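Local coordinates for protein glutaredoxin (Methanosarcina mazei, PDB 3NZN) that probably works as a thiol-disulfide oxidoreductase of the thioredoxin-fold superfamily, passing electrons through a CxxC cysteine pair at a helix start, at residues Gln9-Asn14 against Asp55-Lys60; Arg21-Met26 against Asp48-Tyr53; Val69-Pro74 against Ile83-Ala88. One frame throughout, in Å; residues are numbered along the deposited sequence.

Interaction 1 (Gln9-Asn14 against Asp55-Lys60); sequences QKDRGN and DRLEGK. With SO4 (sulfate ion), chain E; SO4 (sulfate ion), chain F.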
loop_
_atom_site.group_PDB
_atom_site.type_symbol
_atom_site.label_atom_id
_atom_site.label_comp_id
_atom_site.label_asym_id
_atom_site.label_seq_id
_atom_site.Cartn_x
_atom_site.Cartn_y
_atom_site.Cartn_z
ATOM N N GLN A 9 -12.450 -1.878 -12.343
ATOM C CA GLN A 9 -11.343 -2.781 -12.369
ATOM C C GLN A 9 -11.658 -4.032 -11.532
ATOM O O GLN A 9 -12.120 -3.993 -10.419
ATOM C CB GLN A 9 -10.067 -2.151 -11.841
ATOM C CG GLN A 9 -9.673 -0.889 -12.374
ATOM C CD GLN A 9 -8.558 -0.223 -11.488
ATOM O OE1 GLN A 9 -8.722 0.098 -10.210
ATOM N NE2 GLN A 9 -7.391 -0.063 -12.146
ATOM N N LYS A 10 -11.348 -5.229 -12.083
ATOM C CA LYS A 10 -11.508 -6.458 -11.403
ATOM C C LYS A 10 -10.686 -6.504 -10.138
ATOM O O LYS A 10 -9.465 -6.239 -10.199
ATOM C CB LYS A 10 -11.160 -7.650 -12.320
ATOM C CG LYS A 10 -11.460 -8.988 -11.679
ATOM C CD LYS A 10 -11.223 -10.119 -12.583
ATOM C CE LYS A 10 -9.779 -10.305 -12.981
ATOM N NZ LYS A 10 -9.664 -11.449 -13.986
ATOM N N ASP A 11 -11.332 -6.764 -8.997
ATOM C CA ASP A 11 -10.596 -6.774 -7.751
ATOM C C ASP A 11 -10.601 -8.146 -7.027
ATOM O O ASP A 11 -9.883 -8.334 -6.106
ATOM C CB ASP A 11 -10.996 -5.617 -6.811
ATOM C CG ASP A 11 -12.441 -5.660 -6.400
ATOM O OD1 ASP A 11 -13.215 -6.572 -6.693
ATOM O OD2 ASP A 11 -12.835 -4.625 -5.793
ATOM N N ARG A 12 -11.444 -9.092 -7.508
ATOM C CA ARG A 12 -11.573 -10.425 -6.884
ATOM C C ARG A 12 -12.133 -11.338 -7.903
ATOM O O ARG A 12 -12.913 -10.961 -8.732
ATOM C CB ARG A 12 -12.591 -10.395 -5.751
ATOM C CG ARG A 12 -12.514 -9.496 -4.588
ATOM C CD ARG A 12 -13.701 -9.675 -3.644
ATOM N NE ARG A 12 -13.940 -8.410 -2.959
ATOM C CZ ARG A 12 -14.731 -7.452 -3.463
ATOM N NH1 ARG A 12 -15.002 -6.418 -2.770
ATOM N NH2 ARG A 12 -15.327 -7.548 -4.652
ATOM N N GLY A 13 -11.747 -12.614 -7.801
ATOM C CA GLY A 13 -12.398 -13.726 -8.532
ATOM C C GLY A 13 -12.536 -14.921 -7.616
ATOM O O GLY A 13 -11.741 -15.167 -6.767
ATOM N N ASN A 14 -13.535 -15.737 -7.965
ATOM C CA ASN A 14 -13.817 -16.993 -7.251
ATOM C C ASN A 14 -14.087 -18.084 -8.250
ATOM O O ASN A 14 -15.037 -18.020 -8.930
ATOM C CB ASN A 14 -15.091 -16.801 -6.336
ATOM C CG ASN A 14 -14.951 -15.711 -5.203
ATOM O OD1 ASN A 14 -14.153 -14.838 -5.215
ATOM N ND2 ASN A 14 -15.740 -15.921 -4.150
ATOM N N ASP A 55 -4.454 -4.172 -4.179
ATOM C CA ASP A 55 -4.262 -2.793 -4.650
ATOM C C ASP A 55 -5.455 -2.289 -5.369
ATOM O O ASP A 55 -5.507 -1.055 -5.630
ATOM C CB ASP A 55 -3.113 -2.744 -5.586
ATOM C CG ASP A 55 -3.300 -3.594 -6.807
ATOM O OD1 ASP A 55 -3.597 -4.812 -6.697
ATOM O OD2 ASP A 55 -3.033 -3.174 -7.919
ATOM N N ARG A 56 -6.484 -3.053 -5.696
ATOM C CA ARG A 56 -7.700 -2.624 -6.307
ATOM C C ARG A 56 -8.828 -2.436 -5.331
ATOM O O ARG A 56 -9.912 -2.124 -5.710
ATOM C CB ARG A 56 -8.088 -3.534 -7.476
ATOM C CG ARG A 56 -7.136 -3.359 -8.601
ATOM C CD ARG A 56 -7.543 -3.997 -9.817
ATOM N NE ARG A 56 -6.674 -3.643 -10.935
ATOM C CZ ARG A 56 -6.658 -4.426 -12.020
ATOM N NH1 ARG A 56 -7.481 -5.433 -12.083
ATOM N NH2 ARG A 56 -5.856 -4.158 -13.037
ATOM N N LEU A 57 -8.548 -2.651 -4.066
ATOM C CA LEU A 57 -9.568 -2.465 -3.039
ATOM C C LEU A 57 -9.475 -1.070 -2.468
ATOM O O LEU A 57 -8.411 -0.487 -2.460
ATOM C CB LEU A 57 -9.408 -3.517 -1.964
ATOM C CG LEU A 57 -9.533 -4.984 -2.349
ATOM C CD1 LEU A 57 -9.155 -5.822 -1.154
ATOM C CD2 LEU A 57 -10.957 -5.321 -2.874
ATOM N N GLU A 58 -10.553 -0.682 -1.797
ATOM C CA GLU A 58 -10.769 0.586 -1.224
ATOM C C GLU A 58 -11.300 0.463 0.188
ATOM O O GLU A 58 -11.973 -0.487 0.476
ATOM C CB GLU A 58 -11.852 1.309 -2.063
ATOM C CG GLU A 58 -11.362 1.810 -3.414
ATOM C CD GLU A 58 -11.808 0.973 -4.598
ATOM O OE1 GLU A 58 -13.068 0.791 -4.905
ATOM O OE2 GLU A 58 -10.868 0.539 -5.270
ATOM N N GLY A 59 -11.107 1.515 0.992
ATOM C CA GLY A 59 -11.756 1.658 2.234
ATOM C C GLY A 59 -11.633 0.454 3.115
ATOM O O GLY A 59 -10.533 -0.131 3.236
ATOM N N LYS A 60 -12.736 0.040 3.747
ATOM C CA LYS A 60 -12.692 -0.956 4.742
ATOM C C LYS A 60 -12.282 -2.287 4.105
ATOM O O LYS A 60 -11.678 -3.144 4.774
ATOM C CB LYS A 60 -14.053 -1.120 5.453
ATOM C CG LYS A 60 -14.445 0.100 6.260
ATOM C CD LYS A 60 -16.008 0.332 6.357
ATOM C CE LYS A 60 -16.307 1.723 6.883
ATOM N NZ LYS A 60 -15.476 1.970 8.132
HETATM S S SO4 E . -15.868 1.588 2.727
HETATM O O1 SO4 E . -17.201 1.693 3.372
HETATM O O2 SO4 E . -15.627 0.176 2.353
HETATM O O3 SO4 E . -15.760 2.433 1.497
HETATM O O4 SO4 E . -14.793 1.933 3.645
HETATM S S SO4 F . -11.867 -14.593 -13.756
HETATM O O1 SO4 F . -13.345 -14.800 -13.532
HETATM O O2 SO4 F . -11.413 -15.545 -14.772
HETATM O O3 SO4 F . -11.607 -13.297 -14.191
HETATM O O4 SO4 F . -11.306 -14.968 -12.417
HETATM O O HOH W 1 -5.160 -0.990 -10.630
#

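Interaction 2 (Arg21-Met26 against Asp48-Tyr53); sequences RGKVIM and DFDYVY. With SO4 (sulfate ion), chain D; SO4 (sulfate ion), chain F.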
loop_
_atom_site.group_PDB
_atom_site.type_symbol
_atom_site.label_atom_id
_atom_site.label_comp_id
_atom_site.label_asym_id
_atom_site.label_seq_id
_atom_site.Cartn_x
_atom_site.Cartn_y
_atom_site.Cartn_z
ATOM N N ARG A 21 -11.200 -28.300 -2.688
ATOM C CA ARG A 21 -10.157 -28.545 -1.722
ATOM C C ARG A 21 -10.328 -27.644 -0.471
ATOM O O ARG A 21 -9.367 -27.403 0.235
ATOM C CB ARG A 21 -8.771 -28.330 -2.339
ATOM C CG ARG A 21 -8.537 -29.169 -3.558
ATOM C CD ARG A 21 -8.589 -30.690 -3.275
ATOM N NE ARG A 21 -7.584 -31.006 -2.264
ATOM C CZ ARG A 21 -7.563 -32.195 -1.639
ATOM N NH1 ARG A 21 -8.493 -33.118 -1.874
ATOM N NH2 ARG A 21 -6.649 -32.381 -0.736
ATOM N N GLY A 22 -11.541 -27.191 -0.264
ATOM C CA GLY A 22 -11.860 -26.289 0.834
ATOM C C GLY A 22 -11.505 -24.830 0.494
ATOM O O GLY A 22 -11.329 -24.449 -0.634
ATOM N N LYS A 23 -11.342 -24.012 1.509
ATOM C CA LYS A 23 -11.114 -22.588 1.305
ATOM C C LYS A 23 -9.654 -22.429 0.873
ATOM O O LYS A 23 -8.745 -22.770 1.603
ATOM C CB LYS A 23 -11.405 -21.822 2.567
ATOM C CG LYS A 23 -11.226 -20.270 2.334
ATOM C CD LYS A 23 -12.179 -19.643 1.280
ATOM C CE LYS A 23 -12.063 -18.146 1.240
ATOM N NZ LYS A 23 -13.307 -17.603 0.735
ATOM N N VAL A 24 -9.445 -21.848 -0.280
ATOM C CA VAL A 24 -8.135 -21.536 -0.782
ATOM C C VAL A 24 -8.223 -20.091 -1.333
ATOM O O VAL A 24 -9.003 -19.863 -2.214
ATOM C CB VAL A 24 -7.705 -22.490 -1.898
ATOM C CG1 VAL A 24 -6.343 -22.193 -2.526
ATOM C CG2 VAL A 24 -7.724 -23.998 -1.383
ATOM N N ILE A 25 -7.385 -19.199 -0.776
ATOM C CA ILE A 25 -7.448 -17.779 -1.183
ATOM C C ILE A 25 -6.039 -17.227 -1.396
ATOM O O ILE A 25 -5.215 -17.359 -0.603
ATOM C CB ILE A 25 -8.290 -16.948 -0.215
ATOM C CG1 ILE A 25 -8.382 -15.485 -0.710
ATOM C CG2 ILE A 25 -7.733 -16.982 1.096
ATOM C CD1 ILE A 25 -9.592 -14.816 -0.194
ATOM N N MET A 26 -5.872 -16.690 -2.603
ATOM C CA MET A 26 -4.621 -15.998 -2.921
ATOM C C MET A 26 -4.825 -14.459 -2.857
ATOM O O MET A 26 -5.623 -13.945 -3.528
ATOM C CB MET A 26 -4.106 -16.362 -4.332
ATOM C CG MET A 26 -2.705 -15.723 -4.667
ATOM S SD MET A 26 -2.277 -15.556 -6.465
ATOM C CE MET A 26 -3.685 -16.416 -7.024
ATOM N N ASP A 48 -10.698 -25.414 -6.807
ATOM C CA ASP A 48 -11.503 -24.219 -6.462
ATOM C C ASP A 48 -10.562 -23.320 -5.658
ATOM O O ASP A 48 -9.848 -23.671 -4.771
ATOM C CB ASP A 48 -12.671 -24.597 -5.637
ATOM C CG ASP A 48 -13.721 -25.362 -6.316
ATOM O OD1 ASP A 48 -13.666 -25.541 -7.506
ATOM O OD2 ASP A 48 -14.602 -25.908 -5.550
ATOM N N PHE A 49 -10.631 -21.988 -5.995
ATOM C CA PHE A 49 -9.868 -20.972 -5.235
ATOM C C PHE A 49 -10.484 -19.599 -5.538
ATOM O O PHE A 49 -11.090 -19.391 -6.506
ATOM C CB PHE A 49 -8.374 -20.976 -5.612
ATOM C CG PHE A 49 -8.067 -20.492 -6.965
ATOM C CD1 PHE A 49 -7.524 -19.169 -7.130
ATOM C CD2 PHE A 49 -8.213 -21.210 -8.106
ATOM C CE1 PHE A 49 -7.189 -18.704 -8.356
ATOM C CE2 PHE A 49 -7.897 -20.778 -9.334
ATOM C CZ PHE A 49 -7.365 -19.464 -9.490
ATOM N N ASP A 50 -10.198 -18.741 -4.548
ATOM C CA ASP A 50 -10.469 -17.306 -4.710
ATOM C C ASP A 50 -9.135 -16.579 -4.811
ATOM O O ASP A 50 -8.162 -16.942 -4.280
ATOM C CB ASP A 50 -11.197 -16.817 -3.475
ATOM C CG ASP A 50 -12.507 -17.438 -3.264
ATOM O OD1 ASP A 50 -13.050 -18.084 -4.139
ATOM O OD2 ASP A 50 -12.972 -17.275 -2.158
ATOM N N TYR A 51 -9.252 -15.380 -5.443
ATOM C CA TYR A 51 -8.101 -14.437 -5.469
ATOM C C TYR A 51 -8.660 -12.996 -5.271
ATOM O O TYR A 51 -9.778 -12.709 -5.567
ATOM C CB TYR A 51 -7.254 -14.596 -6.664
ATOM C CG TYR A 51 -7.875 -14.271 -7.954
ATOM C CD1 TYR A 51 -7.744 -12.985 -8.483
ATOM C CD2 TYR A 51 -8.722 -15.160 -8.613
ATOM C CE1 TYR A 51 -8.331 -12.658 -9.647
ATOM C CE2 TYR A 51 -9.322 -14.825 -9.812
ATOM C CZ TYR A 51 -9.119 -13.556 -10.305
ATOM O OH TYR A 51 -9.701 -13.168 -11.464
ATOM N N VAL A 52 -7.740 -12.220 -4.681
ATOM C CA VAL A 52 -8.040 -10.776 -4.350
ATOM C C VAL A 52 -6.819 -10.002 -4.757
ATOM O O VAL A 52 -5.702 -10.311 -4.440
ATOM C CB VAL A 52 -8.236 -10.655 -2.831
ATOM C CG1 VAL A 52 -8.459 -9.177 -2.418
ATOM C CG2 VAL A 52 -9.446 -11.514 -2.385
ATOM N N TYR A 53 -7.123 -8.853 -5.494
ATOM C CA TYR A 53 -6.073 -7.915 -5.820
ATOM C C TYR A 53 -6.123 -6.743 -4.818
ATOM O O TYR A 53 -7.069 -5.880 -4.918
ATOM C CB TYR A 53 -6.242 -7.397 -7.236
ATOM C CG TYR A 53 -5.987 -8.444 -8.304
ATOM C CD1 TYR A 53 -4.956 -9.370 -8.181
ATOM C CD2 TYR A 53 -6.755 -8.502 -9.428
ATOM C CE1 TYR A 53 -4.740 -10.319 -9.163
ATOM C CE2 TYR A 53 -6.538 -9.483 -10.434
ATOM C CZ TYR A 53 -5.544 -10.362 -10.261
ATOM O OH TYR A 53 -5.350 -11.356 -11.229
HETATM S S SO4 D . -11.892 -25.963 5.034
HETATM O O1 SO4 D . -12.841 -25.275 5.887
HETATM O O2 SO4 D . -12.712 -26.902 4.174
HETATM O O3 SO4 D . -11.428 -24.709 4.313
HETATM O O4 SO4 D . -10.855 -26.653 5.940
HETATM S S SO4 F . -11.867 -14.593 -13.756
HETATM O O1 SO4 F . -13.345 -14.800 -13.532
HETATM O O2 SO4 F . -11.413 -15.545 -14.772
HETATM O O3 SO4 F . -11.607 -13.297 -14.191
HETATM O O4 SO4 F . -11.306 -14.968 -12.417
HETATM O O HOH W 2 -10.820 -25.607 -3.071
#

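Interaction 3 (Val69-Pro74 against Ile83-Ala88); sequences VRRFNP and INDEKA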
loop_
_atom_site.group_PDB
_atom_site.type_symbol
_atom_site.label_atom_id
_atom_site.label_comp_id
_atom_site.label_asym_id
_atom_site.label_seq_id
_atom_site.Cartn_x
_atom_site.Cartn_y
_atom_site.Cartn_z
ATOM N N VAL A 69 -3.906 -10.654 5.425
ATOM C CA VAL A 69 -2.582 -11.000 5.005
ATOM C C VAL A 69 -1.613 -10.898 6.173
ATOM O O VAL A 69 -0.826 -11.756 6.426
ATOM C CB VAL A 69 -2.128 -10.122 3.835
ATOM C CG1 VAL A 69 -0.693 -10.375 3.513
ATOM C CG2 VAL A 69 -2.988 -10.392 2.633
ATOM N N ARG A 70 -1.668 -9.783 6.935
ATOM C CA ARG A 70 -0.712 -9.630 8.013
ATOM C C ARG A 70 -0.787 -10.725 9.085
ATOM O O ARG A 70 0.156 -11.118 9.591
ATOM C CB ARG A 70 -0.934 -8.234 8.661
ATOM C CG ARG A 70 0.032 -7.936 9.762
ATOM C CD ARG A 70 -0.239 -6.449 10.307
ATOM N NE ARG A 70 0.334 -5.431 9.393
ATOM C CZ ARG A 70 -0.325 -4.464 8.810
ATOM N NH1 ARG A 70 0.307 -3.652 8.005
ATOM N NH2 ARG A 70 -1.558 -4.297 9.003
ATOM N N ARG A 71 -1.994 -11.160 9.335
ATOM C CA ARG A 71 -2.219 -12.261 10.311
ATOM C C ARG A 71 -1.385 -13.517 9.971
ATOM O O ARG A 71 -0.803 -14.121 10.825
ATOM C CB ARG A 71 -3.687 -12.630 10.390
ATOM C CG ARG A 71 -3.995 -13.897 11.166
ATOM C CD ARG A 71 -5.455 -14.216 11.065
ATOM N NE ARG A 71 -5.752 -15.604 11.361
ATOM C CZ ARG A 71 -6.940 -16.112 11.175
ATOM N NH1 ARG A 71 -7.905 -15.369 10.722
ATOM N NH2 ARG A 71 -7.139 -17.392 11.437
ATOM N N PHE A 72 -1.343 -13.834 8.670
ATOM C CA PHE A 72 -0.718 -15.038 8.183
ATOM C C PHE A 72 0.708 -14.799 7.672
ATOM O O PHE A 72 1.495 -15.716 7.465
ATOM C CB PHE A 72 -1.528 -15.632 7.055
ATOM C CG PHE A 72 -2.745 -16.395 7.574
ATOM C CD1 PHE A 72 -2.614 -17.678 8.010
ATOM C CD2 PHE A 72 -3.976 -15.864 7.550
ATOM C CE1 PHE A 72 -3.688 -18.384 8.501
ATOM C CE2 PHE A 72 -5.076 -16.617 8.052
ATOM C CZ PHE A 72 -4.887 -17.868 8.446
ATOM N N ASN A 73 1.040 -13.535 7.444
ATOM C CA ASN A 73 2.276 -13.127 6.784
ATOM C C ASN A 73 2.597 -11.692 7.242
ATOM O O ASN A 73 2.239 -10.724 6.621
ATOM C CB ASN A 73 2.141 -13.126 5.279
ATOM C CG ASN A 73 3.368 -12.552 4.594
ATOM O OD1 ASN A 73 4.407 -12.426 5.200
ATOM N ND2 ASN A 73 3.262 -12.316 3.316
ATOM N N PRO A 74 3.342 -11.584 8.357
ATOM C CA PRO A 74 3.666 -10.279 8.870
ATOM C C PRO A 74 4.399 -9.325 7.960
ATOM O O PRO A 74 4.393 -8.087 8.216
ATOM C CB PRO A 74 4.435 -10.606 10.157
ATOM C CG PRO A 74 3.953 -11.993 10.561
ATOM C CD PRO A 74 3.629 -12.661 9.324
ATOM N N ILE A 83 -4.432 -21.574 2.771
ATOM C CA ILE A 83 -5.063 -22.841 2.481
ATOM C C ILE A 83 -5.714 -23.392 3.755
ATOM O O ILE A 83 -5.064 -23.587 4.759
ATOM C CB ILE A 83 -4.047 -23.880 1.939
ATOM C CG1 ILE A 83 -3.436 -23.356 0.659
ATOM C CG2 ILE A 83 -4.719 -25.292 1.712
ATOM C CD1 ILE A 83 -2.250 -24.093 0.122
ATOM N N ASN A 84 -7.045 -23.515 3.650
ATOM C CA ASN A 84 -7.873 -24.083 4.735
ATOM C C ASN A 84 -7.694 -23.353 6.053
ATOM O O ASN A 84 -7.839 -23.929 7.093
ATOM C CB ASN A 84 -7.665 -25.579 4.892
ATOM C CG ASN A 84 -7.824 -26.343 3.608
ATOM O OD1 ASN A 84 -8.777 -26.107 2.871
ATOM N ND2 ASN A 84 -6.917 -27.175 3.294
ATOM N N ASP A 85 -7.451 -22.071 5.957
ATOM C CA ASP A 85 -7.304 -21.151 7.133
ATOM C C ASP A 85 -6.180 -21.609 7.999
ATOM O O ASP A 85 -6.186 -21.267 9.212
ATOM C CB ASP A 85 -8.610 -21.045 7.900
ATOM C CG ASP A 85 -8.736 -19.772 8.709
ATOM O OD1 ASP A 85 -8.092 -18.787 8.366
ATOM O OD2 ASP A 85 -9.515 -19.819 9.690
ATOM N N GLU A 86 -5.232 -22.363 7.463
ATOM C CA GLU A 86 -4.189 -22.979 8.288
ATOM C C GLU A 86 -2.825 -22.794 7.762
ATOM O O GLU A 86 -1.913 -22.473 8.510
ATOM C CB GLU A 86 -4.451 -24.498 8.472
ATOM C CG GLU A 86 -5.754 -24.746 9.083
ATOM C CD GLU A 86 -5.671 -25.186 10.451
ATOM O OE1 GLU A 86 -5.040 -24.425 11.222
ATOM O OE2 GLU A 86 -6.269 -26.277 10.710
ATOM N N LYS A 87 -2.620 -23.002 6.484
ATOM C CA LYS A 87 -1.290 -23.011 5.931
ATOM C C LYS A 87 -1.170 -21.791 5.031
ATOM O O LYS A 87 -1.952 -21.591 4.116
ATOM C CB LYS A 87 -1.069 -24.267 5.155
ATOM C CG LYS A 87 0.190 -24.287 4.412
ATOM C CD LYS A 87 1.473 -24.424 5.144
ATOM C CE LYS A 87 2.589 -24.959 4.189
ATOM N NZ LYS A 87 3.900 -24.912 4.901
ATOM N N ALA A 88 -0.197 -20.945 5.320
ATOM C CA ALA A 88 0.093 -19.769 4.494
ATOM C C ALA A 88 1.390 -20.008 3.657
ATOM O O ALA A 88 2.412 -20.407 4.208
ATOM C CB ALA A 88 0.237 -18.531 5.353
#

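Interaction 1 (Gln9-Asn14 against Asp55-Lys60)
R56 reaches back along the start of strand 10-15 and carries most of this contact. Its NH1 gives a hydrogen bond to the backbone K10 O, 2.9 Å long and nearly straight at 166°. The side chain is extended from CG to NE (chi3 172°), which carries the guanidinium there. The oxygen lies in the guanidinium plane, and NH1 meets one of its lone pairs in the carbonyl plane. At another edge of the group, a water accepts from R56 NE and, weakly, from Q9 NE2. Two in-plane bonds at different edges limit the rotation of the guanidinium.

The apolar parts pack around this bond. Q9 CB lies over one face of the R56 guanidinium and comes within 3.7 Å of R56 CD. The amide oxygen OE1 of Q9 is instead bonded to N5 ND2. D11 CB meets R56 CB at 3.6 Å. L57 brings its CD2 branch across the carboxylate of D11, 3.5 Å from D11 OD2.

R12 NH2 is 3.1 Å from D11 OD1, but that oxygen lies well out of the guanidinium plane, so only charge links them. R12 also pairs with E61 of helix 59-72. K10 NZ bonds O3 of a sulfate that Y51 and H15 also hold. K60 N bonds O4 of a second sulfate at 2.8 Å.

A classic beta bulge sets D11 and R12 opposite the single residue A3. The contact thus joins a bulged antiparallel strand near the sheet edge to the loop leading from strand 49-53 into helix 59-72, within a thioredoxin-type fold.

Interaction 2 (Arg21-Met26 against Asp48-Tyr53)
V24 to M26 and F49 to V52 pair as neighbouring parallel strands. They are the two strands of a beta-alpha-beta unit, joined through helix 33-45, in the thioredoxin-type fold.

Three backbone hydrogen bonds fix the register. D50 N gives to V24 O, M26 N to D50 O and V52 N to M26 O, all within 2.8 to 3.0 Å. I25 sits beside D50 and M26 beside Y51. Between them CA-H groups approach the same oxygens, as I25 CA does to D50 O at 3.3 Å.

Apolar packing occurs on both faces. On the I25 and D50 face, I25 CD1 touches V52 CG2 at 4.0 Å. On the other, the M26 chain bends at its end (chi3 -6°), bringing CE to 4.0 Å from Y51 CB. Here helix 33-45 covers M26.

Polar links add to this. A water accepts from R21 N and donates to G22 O and D48 O, bridging the segments before the strands begin. Y51 OH donates to a sulfate oxygen lying at its ring edge. K23 crosses D50 at about a right angle, and its NZ meets D50 OD2 nearly along the C-O axis in a 2.9 Å salt bridge.

Interaction 3 (Val69-Pro74 against Ile83-Ala88)
This is a small surface contact between the C-terminal end of helix 59-72 and the turn that leads into edge strand 87-90. No hydrogen bond crosses it. F72 packed on A88 and D85, with a loose ion pair beside it, makes it up.

F72 is central. Its CG is anti to the carbonyl carbon (chi1 -79°), which carries the ring out toward the turn. At the near end, F72 CB packs on A88 CB at 3.8 Å. The same methyl also lies 3.7 Å from the backbone F72 O. At the far end, the ring meets D85 edge-on. D85 OD1 lies near the ring plane, 3.3 Å from F72 CZ. Ring and carboxylate planes stand 57° apart. The ring CH edge, slightly positive, probably suits that oxygen.

The charged pair sits beside the ring. R71 NH2 is 3.5 Å from D85 OD1. Their planes are 73° apart, and the oxygen lies well out of the guanidinium plane, so charge alone acts here. R71 is extended from CG to NE, and F72 CE2 lies over one guanidinium face, toward its rim.

The turn has its own bracing. I83 O accepts from both E86 N and K87 N, and a classic beta bulge puts E86 and K87 opposite I83.

F72 also touches I82 of strand 77-83. The helix end therefore rests on the last two strands of the sheet, while K87 pairs with E96 of helix 94-100.

Overall arrangement
From the N terminus, strand 10-15 enters interaction 1 first. That contact closes a long loop when the chain reaches 55-60. Interaction 2 is nested inside this loop: strand 24-28 leads through helix 33-45, whose start carries the C32-C35 disulfide, and back to strand 49-53. The two contacts meet in the sheet, where strand 10-15 runs antiparallel to strand 49-53. Helix 59-72 then runs from interaction 1 to interaction 3 at its C-terminal end. Interaction 3 follows in series and closes a short loop around strand 77-83. It touches interaction 2 where K23 O meets N84 N. Interactions 1 and 3 fasten the two ends of helix 59-72 to strands 10-15 and 87-90; interaction 2 joins two inner strands.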